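Local coordinates for protein DMATS type aromatic prenyltransferase (Micromonospora olivasterospora, PDB 6ZRX) that probably transfers a dimethylallyl group from its diphosphate to the 6-position of tryptophan, as an aromatic prenyltransferase with the ABBA-barrel fold, at residues V236-E241 against V330-G335. Residues are numbered along the deposited sequence; the frame is centred on the assembly and turned at random.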
ATOM      1  N   VAL A 236      -7.913  -7.108 -19.968  1.00 33.78           N
ATOM      2  CA  VAL A 236      -9.097  -7.120 -19.052  1.00 32.46           C
ATOM      3  C   VAL A 236      -9.339  -8.556 -18.563  1.00 31.19           C
ATOM      4  O   VAL A 236      -9.722  -8.720 -17.390  1.00 30.09           O
ATOM      5  CB  VAL A 236     -10.355  -6.522 -19.715  1.00 33.53           C
ATOM      6  CG1 VAL A 236     -10.158  -5.057 -20.058  1.00 33.27           C
ATOM      7  CG2 VAL A 236     -10.807  -7.312 -20.937  1.00 33.92           C
ATOM      8  N   ALA A 237      -9.115  -9.558 -19.423  1.00 29.98           N
ATOM      9  CA  ALA A 237      -9.313 -10.988 -19.103  1.00 29.98           C
ATOM     10  C   ALA A 237      -8.374 -11.379 -17.956  1.00 28.99           C
ATOM     11  O   ALA A 237      -8.836 -12.077 -17.033  1.00 28.32           O
ATOM     12  CB  ALA A 237      -9.088 -11.848 -20.325  1.00 30.84           C
ATOM     13  N   GLU A 238      -7.114 -10.924 -18.009  1.00 27.61           N
ATOM     14  CA  GLU A 238      -6.086 -11.234 -16.988  1.00 28.46           C
ATOM     15  C   GLU A 238      -6.507 -10.605 -15.660  1.00 28.21           C
ATOM     16  O   GLU A 238      -6.414 -11.288 -14.632  1.00 28.38           O
ATOM     17  CB  GLU A 238      -4.709 -10.727 -17.412  1.00 28.88           C
ATOM     18  CG  GLU A 238      -3.607 -11.158 -16.467  1.00 29.18           C
ATOM     19  CD  GLU A 238      -2.210 -10.730 -16.868  1.00 29.73           C
ATOM     20  OE1 GLU A 238      -2.051 -10.171 -17.972  1.00 29.98           O
ATOM     21  OE2 GLU A 238      -1.289 -10.955 -16.073  1.00 29.37           O
ATOM     22  N   ILE A 239      -6.967  -9.352 -15.683  1.00 28.19           N
ATOM     23  CA  ILE A 239      -7.358  -8.618 -14.445  1.00 27.70           C
ATOM     24  C   ILE A 239      -8.571  -9.331 -13.849  1.00 28.32           C
ATOM     25  O   ILE A 239      -8.584  -9.551 -12.629  1.00 26.02           O
ATOM     26  CB  ILE A 239      -7.645  -7.130 -14.720  1.00 28.45           C
ATOM     27  CG1 ILE A 239      -6.463  -6.421 -15.391  1.00 28.68           C
ATOM     28  CG2 ILE A 239      -8.078  -6.423 -13.437  1.00 28.86           C
ATOM     29  CD1 ILE A 239      -5.218  -6.374 -14.563  1.00 30.00           C
ATOM     30  N   GLU A 240      -9.538  -9.704 -14.695  1.00 28.07           N
ATOM     31  CA  GLU A 240     -10.764 -10.416 -14.263  1.00 30.13           C
ATOM     32  C   GLU A 240     -10.362 -11.760 -13.649  1.00 29.61           C
ATOM     33  O   GLU A 240     -10.948 -12.126 -12.628  1.00 29.47           O
ATOM     34  CB  GLU A 240     -11.738 -10.604 -15.429  1.00 32.61           C
ATOM     35  CG  GLU A 240     -13.035 -11.291 -15.020  1.00 35.65           C
ATOM     36  CD  GLU A 240     -14.189 -11.161 -16.003  1.00 38.60           C
ATOM     37  OE1 GLU A 240     -14.225 -10.158 -16.751  1.00 41.13           O
ATOM     38  OE2 GLU A 240     -15.052 -12.066 -16.016  1.00 43.42           O
ATOM     39  N   GLU A 241      -9.403 -12.459 -14.268  1.00 29.73           N
ATOM     40  CA  GLU A 241      -8.937 -13.804 -13.832  1.00 30.34           C
ATOM     41  C   GLU A 241      -8.294 -13.689 -12.441  1.00 28.74           C
ATOM     42  O   GLU A 241      -8.589 -14.545 -11.594  1.00 28.88           O
ATOM     43  CB  GLU A 241      -7.993 -14.414 -14.864  1.00 31.82           C
ATOM     44  CG  GLU A 241      -8.735 -15.057 -16.034  1.00 33.73           C
ATOM     45  CD  GLU A 241      -7.863 -15.445 -17.213  1.00 35.09           C
ATOM     46  OE1 GLU A 241      -8.426 -15.878 -18.236  1.00 36.73           O
ATOM     47  OE2 GLU A 241      -6.626 -15.314 -17.108  1.00 34.74           O
ATOM     48  N   VAL A 330      -3.764  -8.957  -1.804  1.00 12.92           N
ATOM     49  CA  VAL A 330      -2.828  -9.476  -2.834  1.00 13.31           C
ATOM     50  C   VAL A 330      -2.992  -8.586  -4.059  1.00 13.41           C
ATOM     51  O   VAL A 330      -4.135  -8.146  -4.333  1.00 13.83           O
ATOM     52  CB  VAL A 330      -3.061 -10.972  -3.127  1.00 13.75           C
ATOM     53  CG1 VAL A 330      -4.431 -11.249  -3.713  1.00 14.55           C
ATOM     54  CG2 VAL A 330      -1.953 -11.554  -3.991  1.00 13.89           C
ATOM     55  N   SER A 331      -1.902  -8.253  -4.709  1.00 14.22           N
ATOM     56  CA  SER A 331      -1.916  -7.317  -5.861  1.00 15.12           C
ATOM     57  C   SER A 331      -1.226  -7.934  -7.070  1.00 15.94           C
ATOM     58  O   SER A 331      -0.314  -8.765  -6.906  1.00 15.06           O
ATOM     59  CB  SER A 331      -1.314  -5.991  -5.500  1.00 15.30           C
ATOM     60  OG  SER A 331       0.086  -6.089  -5.373  1.00 15.85           O
ATOM     61  N   LEU A 332      -1.656  -7.512  -8.253  1.00 17.43           N
ATOM     62  CA  LEU A 332      -0.989  -7.812  -9.541  1.00 18.92           C
ATOM     63  C   LEU A 332      -0.436  -6.504 -10.089  1.00 19.40           C
ATOM     64  O   LEU A 332      -1.206  -5.539 -10.138  1.00 19.89           O
ATOM     65  CB  LEU A 332      -2.008  -8.444 -10.494  1.00 19.86           C
ATOM     66  CG  LEU A 332      -1.498  -8.745 -11.905  1.00 20.38           C
ATOM     67  CD1 LEU A 332      -0.306  -9.672 -11.872  1.00 20.99           C
ATOM     68  CD2 LEU A 332      -2.610  -9.327 -12.758  1.00 20.81           C
ATOM     69  N   ARG A 333       0.856  -6.477 -10.429  1.00 20.70           N
ATOM     70  CA  ARG A 333       1.578  -5.293 -10.966  1.00 22.57           C
ATOM     71  C   ARG A 333       1.902  -5.537 -12.443  1.00 23.70           C
ATOM     72  O   ARG A 333       2.618  -6.517 -12.731  1.00 23.54           O
ATOM     73  CB  ARG A 333       2.856  -5.038 -10.167  1.00 23.14           C
ATOM     74  CG  ARG A 333       2.608  -4.544  -8.746  1.00 23.79           C
ATOM     75  CD  ARG A 333       3.559  -5.111  -7.709  1.00 24.07           C
ATOM     76  NE  ARG A 333       4.920  -5.293  -8.195  1.00 23.72           N
ATOM     77  CZ  ARG A 333       5.682  -6.356  -7.950  1.00 23.95           C
ATOM     78  NH1 ARG A 333       5.230  -7.357  -7.202  1.00 22.70           N
ATOM     79  NH2 ARG A 333       6.904  -6.413  -8.454  1.00 24.77           N
ATOM     80  N   LEU A 334       1.395  -4.674 -13.330  1.00 25.29           N
ATOM     81  CA  LEU A 334       1.592  -4.760 -14.805  1.00 28.20           C
ATOM     82  C   LEU A 334       2.383  -3.538 -15.295  1.00 30.07           C
ATOM     83  O   LEU A 334       2.137  -2.419 -14.778  1.00 29.38           O
ATOM     84  CB  LEU A 334       0.216  -4.845 -15.471  1.00 28.32           C
ATOM     85  CG  LEU A 334      -0.658  -6.020 -15.032  1.00 29.82           C
ATOM     86  CD1 LEU A 334      -2.034  -5.937 -15.658  1.00 31.34           C
ATOM     87  CD2 LEU A 334      -0.009  -7.350 -15.374  1.00 30.38           C
ATOM     88  N   GLY A 335       3.299  -3.748 -16.251  1.00 33.46           N
ATOM     89  CA  GLY A 335       4.089  -2.685 -16.909  1.00 34.84           C
ATOM     90  C   GLY A 335       5.331  -2.317 -16.115  1.00 37.12           C
ATOM     91  O   GLY A 335       5.743  -3.113 -15.251  1.00 38.42           O
TER
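E238 OE2 lies 3.9 Å from both L332 CD2 and L334 CD2, and the same oxygen takes part in a hydrogen bond with the hydroxyl of Y301. This is the outer layer of the ABBA barrel: helix 236-247 packs on the outside of strand 327-334; the axes of 236-241 and 330-334 run nearly antiparallel (164°) and come within 10.4 Å of each other. The carboxylate gets there because CG stands anti to the backbone N (chi1 -174°) and the chain continues extended, carrying the acid out from the helix to the two leucines. E238 meets L332 at about a right angle, whereas it and L334 run past each other in opposite directions. Next along the helix, I239 starts off to one side, and its CG1 branch bends round to bring CD1 against the strand. L332 and L334, two residues apart, both point toward the helix; I239 CD1 is 4.3 Å from L332 CD2. Between them on the strand, R333 turns the other way, into the barrel, where it touches the bound thiodiphosphate analogue of the prenyl donor and its guanidinium hydrogen-bonds to T342 and the carbonyl oxygens of F67 and R338. Y274, on the adjoining strand 273-278, packs against I239 as well. The tightest touch joins two methyls: I239 CD1 and L334 CD1 are 3.4 Å apart, closer than usual for carbons.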